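Local coordinates for protein farnesyl pyrophosphate synthetase (PDB 5H9D) that probably makes heptaprenyl diphosphate by magnesium-dependent chain elongation of prenyl diphosphates, at residues A[193-204]-A[287-298]. Residues are numbered along the deposited sequence; the frame is centred on the assembly and turned at random.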
loop_
_atom_site.group_PDB
_atom_site.type_symbol
_atom_site.label_atom_id
_atom_site.label_comp_id
_atom_site.label_asym_id
_atom_site.label_seq_id
_atom_site.Cartn_x
_atom_site.Cartn_y
_atom_site.Cartn_z
ATOM N N LYS A 193 -11.504 12.568 -18.082
ATOM C CA LYS A 193 -12.208 13.530 -17.252
ATOM C C LYS A 193 -12.233 13.068 -15.787
ATOM O O LYS A 193 -11.920 13.823 -14.873
ATOM C CB LYS A 193 -13.640 13.708 -17.757
ATOM C CG LYS A 193 -14.190 15.080 -17.505
ATOM C CD LYS A 193 -13.439 16.064 -18.370
ATOM C CE LYS A 193 -13.836 15.927 -19.872
ATOM N NZ LYS A 193 -15.292 16.262 -20.132
ATOM N N LEU A 194 -12.605 11.815 -15.570
ATOM C CA LEU A 194 -12.670 11.294 -14.217
ATOM C C LEU A 194 -11.282 11.073 -13.618
ATOM O O LEU A 194 -11.095 11.217 -12.408
ATOM C CB LEU A 194 -13.534 10.037 -14.199
ATOM C CG LEU A 194 -14.998 10.444 -14.447
ATOM C CD1 LEU A 194 -15.841 9.237 -14.839
ATOM C CD2 LEU A 194 -15.547 11.108 -13.209
ATOM N N LYS A 195 -10.296 10.755 -14.450
ATOM C CA LYS A 195 -8.950 10.623 -13.919
ATOM C C LYS A 195 -8.580 11.989 -13.297
ATOM O O LYS A 195 -8.136 12.053 -12.153
ATOM C CB LYS A 195 -7.955 10.258 -15.023
ATOM C CG LYS A 195 -6.506 10.034 -14.517
ATOM C CD LYS A 195 -5.451 10.701 -15.437
ATOM C CE LYS A 195 -5.230 9.972 -16.771
ATOM N NZ LYS A 195 -4.173 8.885 -16.717
ATOM N N MET A 196 -8.781 13.073 -14.047
ATOM C CA MET A 196 -8.487 14.425 -13.553
ATOM C C MET A 196 -9.363 14.887 -12.370
ATOM O O MET A 196 -8.840 15.496 -11.424
ATOM C CB MET A 196 -8.568 15.467 -14.691
ATOM C CG MET A 196 -7.481 15.290 -15.737
ATOM S SD MET A 196 -7.515 16.527 -16.987
ATOM C CE MET A 196 -6.378 17.587 -16.295
ATOM N N ILE A 197 -10.674 14.608 -12.415
ATOM C CA ILE A 197 -11.575 14.988 -11.321
ATOM C C ILE A 197 -11.073 14.351 -10.018
ATOM O O ILE A 197 -10.906 15.026 -8.986
ATOM C CB ILE A 197 -13.006 14.482 -11.542
ATOM C CG1 ILE A 197 -13.657 15.230 -12.707
ATOM C CG2 ILE A 197 -13.813 14.651 -10.256
ATOM C CD1 ILE A 197 -15.036 14.783 -13.017
ATOM N N GLY A 198 -10.837 13.042 -10.090
ATOM C CA GLY A 198 -10.345 12.314 -8.939
ATOM C C GLY A 198 -9.008 12.828 -8.430
ATOM O O GLY A 198 -8.803 12.964 -7.228
ATOM N N HIS A 199 -8.081 13.106 -9.340
ATOM C CA HIS A 199 -6.794 13.613 -8.918
ATOM C C HIS A 199 -6.921 14.932 -8.161
ATOM O O HIS A 199 -6.250 15.104 -7.148
ATOM C CB HIS A 199 -5.859 13.761 -10.119
ATOM C CG HIS A 199 -4.649 14.594 -9.842
ATOM N ND1 HIS A 199 -4.662 15.967 -9.909
ATOM C CD2 HIS A 199 -3.410 14.256 -9.434
ATOM C CE1 HIS A 199 -3.485 16.441 -9.553
ATOM N NE2 HIS A 199 -2.707 15.419 -9.259
ATOM N N TYR A 200 -7.768 15.850 -8.640
ATOM C CA TYR A 200 -7.972 17.150 -7.949
ATOM C C TYR A 200 -8.646 16.980 -6.572
ATOM O O TYR A 200 -8.311 17.691 -5.630
ATOM C CB TYR A 200 -8.822 18.152 -8.777
ATOM C CG TYR A 200 -8.218 18.618 -10.092
ATOM C CD1 TYR A 200 -6.840 18.769 -10.238
ATOM C CD2 TYR A 200 -9.032 18.947 -11.173
ATOM C CE1 TYR A 200 -6.289 19.235 -11.416
ATOM C CE2 TYR A 200 -8.495 19.420 -12.356
ATOM C CZ TYR A 200 -7.115 19.565 -12.472
ATOM O OH TYR A 200 -6.562 20.079 -13.627
ATOM N N ILE A 201 -9.602 16.057 -6.465
ATOM C CA ILE A 201 -10.266 15.823 -5.195
ATOM C C ILE A 201 -9.233 15.317 -4.208
ATOM O O ILE A 201 -9.204 15.759 -3.070
ATOM C CB ILE A 201 -11.402 14.792 -5.346
ATOM C CG1 ILE A 201 -12.694 15.536 -5.693
ATOM C CG2 ILE A 201 -11.524 13.899 -4.056
ATOM C CD1 ILE A 201 -13.454 14.888 -6.793
ATOM N N GLY A 202 -8.381 14.398 -4.667
ATOM C CA GLY A 202 -7.327 13.837 -3.839
ATOM C C GLY A 202 -6.326 14.860 -3.326
ATOM O O GLY A 202 -5.883 14.760 -2.189
ATOM N N MET A 203 -5.946 15.830 -4.152
ATOM C CA MET A 203 -5.005 16.872 -3.726
ATOM C C MET A 203 -5.675 17.725 -2.655
ATOM O O MET A 203 -5.087 18.007 -1.602
ATOM C CB MET A 203 -4.591 17.761 -4.913
ATOM C CG MET A 203 -3.813 17.015 -6.016
ATOM S SD MET A 203 -2.163 16.531 -5.521
ATOM C CE MET A 203 -1.426 18.127 -5.122
ATOM N N SER A 204 -6.913 18.121 -2.916
ATOM C CA SER A 204 -7.662 18.911 -1.955
ATOM C C SER A 204 -7.842 18.148 -0.636
ATOM O O SER A 204 -7.717 18.708 0.460
ATOM C CB SER A 204 -9.027 19.239 -2.518
ATOM O OG SER A 204 -9.936 19.443 -1.454
ATOM N N TYR A 287 -8.382 23.905 -5.768
ATOM C CA TYR A 287 -8.309 22.511 -6.245
ATOM C C TYR A 287 -9.677 21.901 -6.428
ATOM O O TYR A 287 -9.906 21.201 -7.412
ATOM C CB TYR A 287 -7.472 21.631 -5.296
ATOM C CG TYR A 287 -6.048 21.444 -5.773
ATOM C CD1 TYR A 287 -5.785 20.955 -7.067
ATOM C CD2 TYR A 287 -4.956 21.773 -4.951
ATOM C CE1 TYR A 287 -4.476 20.799 -7.539
ATOM C CE2 TYR A 287 -3.615 21.615 -5.413
ATOM C CZ TYR A 287 -3.392 21.128 -6.710
ATOM O OH TYR A 287 -2.107 20.951 -7.182
ATOM N N LEU A 288 -10.577 22.170 -5.482
ATOM C CA LEU A 288 -11.944 21.676 -5.545
ATOM C C LEU A 288 -12.741 22.256 -6.735
ATOM O O LEU A 288 -13.541 21.561 -7.341
ATOM C CB LEU A 288 -12.646 21.976 -4.225
ATOM C CG LEU A 288 -12.525 20.904 -3.124
ATOM C CD1 LEU A 288 -13.245 21.363 -1.869
ATOM C CD2 LEU A 288 -13.126 19.580 -3.618
ATOM N N SER A 289 -12.522 23.534 -7.058
ATOM C CA SER A 289 -13.187 24.167 -8.192
ATOM C C SER A 289 -12.666 23.503 -9.455
ATOM O O SER A 289 -13.423 23.175 -10.352
ATOM C CB SER A 289 -12.859 25.653 -8.259
ATOM O OG SER A 289 -13.218 26.298 -7.061
ATOM N N LYS A 290 -11.365 23.307 -9.542
ATOM C CA LYS A 290 -10.854 22.655 -10.730
ATOM C C LYS A 290 -11.618 21.351 -10.919
ATOM O O LYS A 290 -11.834 20.906 -12.052
ATOM C CB LYS A 290 -9.342 22.369 -10.620
ATOM C CG LYS A 290 -8.459 23.418 -11.292
ATOM C CD LYS A 290 -6.985 23.106 -11.073
ATOM C CE LYS A 290 -6.091 23.981 -11.919
ATOM N NZ LYS A 290 -6.440 23.866 -13.375
ATOM N N ALA A 291 -12.049 20.740 -9.819
ATOM C CA ALA A 291 -12.760 19.474 -9.938
ATOM C C ALA A 291 -14.221 19.688 -10.293
ATOM O O ALA A 291 -14.764 18.963 -11.118
ATOM C CB ALA A 291 -12.632 18.658 -8.648
ATOM N N LEU A 292 -14.854 20.686 -9.676
ATOM C CA LEU A 292 -16.261 20.994 -9.942
ATOM C C LEU A 292 -16.491 21.467 -11.371
ATOM O O LEU A 292 -17.524 21.196 -11.960
ATOM C CB LEU A 292 -16.754 22.027 -8.945
ATOM C CG LEU A 292 -16.983 21.287 -7.629
ATOM C CD1 LEU A 292 -17.009 22.226 -6.461
ATOM C CD2 LEU A 292 -18.299 20.540 -7.731
ATOM N N ASN A 293 -15.510 22.163 -11.931
ATOM C CA ASN A 293 -15.614 22.633 -13.303
ATOM C C ASN A 293 -15.752 21.422 -14.233
ATOM O O ASN A 293 -16.650 21.363 -15.077
ATOM C CB ASN A 293 -14.376 23.468 -13.687
ATOM C CG ASN A 293 -14.309 23.764 -15.180
ATOM O OD1 ASN A 293 -15.238 24.349 -15.757
ATOM N ND2 ASN A 293 -13.215 23.353 -15.817
ATOM N N LEU A 294 -14.861 20.457 -14.063
ATOM C CA LEU A 294 -14.862 19.245 -14.869
ATOM C C LEU A 294 -16.066 18.345 -14.615
ATOM O O LEU A 294 -16.450 17.569 -15.485
ATOM C CB LEU A 294 -13.590 18.444 -14.591
ATOM C CG LEU A 294 -12.276 18.941 -15.186
ATOM C CD1 LEU A 294 -11.155 18.073 -14.685
ATOM C CD2 LEU A 294 -12.335 18.866 -16.707
ATOM N N ILE A 295 -16.661 18.434 -13.432
ATOM C CA ILE A 295 -17.769 17.549 -13.137
ATOM C C ILE A 295 -18.958 18.047 -13.926
ATOM O O ILE A 295 -19.825 17.278 -14.371
ATOM C CB ILE A 295 -18.080 17.498 -11.588
ATOM C CG1 ILE A 295 -16.897 16.884 -10.840
ATOM C CG2 ILE A 295 -19.337 16.650 -11.308
ATOM C CD1 ILE A 295 -17.038 16.894 -9.341
ATOM N N SER A 296 -18.971 19.352 -14.124
ATOM C CA SER A 296 -20.043 20.002 -14.844
ATOM C C SER A 296 -20.009 19.597 -16.293
ATOM O O SER A 296 -21.036 19.312 -16.881
ATOM C CB SER A 296 -19.900 21.496 -14.684
ATOM O OG SER A 296 -19.933 21.805 -13.300
ATOM N N GLU A 297 -18.818 19.538 -16.859
ATOM C CA GLU A 297 -18.676 19.137 -18.238
ATOM C C GLU A 297 -19.098 17.680 -18.487
ATOM O O GLU A 297 -18.870 17.137 -19.568
ATOM C CB GLU A 297 -17.233 19.383 -18.674
ATOM C CG GLU A 297 -16.895 20.873 -18.760
ATOM C CD GLU A 297 -15.400 21.168 -18.885
ATOM O OE1 GLU A 297 -14.671 20.406 -19.577
ATOM O OE2 GLU A 297 -14.961 22.190 -18.297
ATOM N N LEU A 298 -19.717 17.043 -17.495
ATOM C CA LEU A 298 -20.175 15.656 -17.635
ATOM C C LEU A 298 -21.707 15.607 -17.810
ATOM O O LEU A 298 -22.419 16.491 -17.338
ATOM C CB LEU A 298 -19.799 14.826 -16.395
ATOM C CG LEU A 298 -18.391 14.235 -16.183
ATOM C CD1 LEU A 298 -18.230 13.821 -14.726
ATOM C CD2 LEU A 298 -18.162 13.030 -17.110
#
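Tyr200 and Leu294 are reciprocal knobs between two antiparallel helices, 188-215 and 276-296, whose local axes come within 8.1 Å at 158° in the all-helical prenyl synthase fold. Tyr200 enters the hole made by Tyr287, Lys290, Ala291 and Leu294, with Ala291 CB abutting Tyr200 CB at 3.8 Å mid-contact; Leu294 fills that of Lys193, Met196, Ile197 and Tyr200.

Aromatic contacts dominate one end. Lys290 CB lies over one face of the Tyr200 ring, 3.7 Å from its centroid, a CH-pi contact displaced toward the rim. Met203 CB sits 3.8 Å from the Tyr287 centroid and just 1° off the ring normal; bends at chi2 and chi3 bring Met203 CE back to 3.6 Å from Tyr287 OH. Tyr200 CD1 meets the edge of the Tyr287 ring.

Aliphatic contacts fill the other end. Ile197 CD1 touches Ile295 CG1 at 3.6 Å and meets Leu298 CD1 tip to tip at 3.7 Å. Helix 302-315 also packs on Ile201 and Ile295.

Among polar groups, Lys193 NZ stays 4.2 Å from Glu297 OE1, too far for a salt bridge. No hydrogen bond crosses between the segments, so hydrophobic burial and interdigitated knobs probably carry the 835 Å² interface, while a Ser204-Ser284 hydroxyl hydrogen bond joins the helices one turn before Leu288.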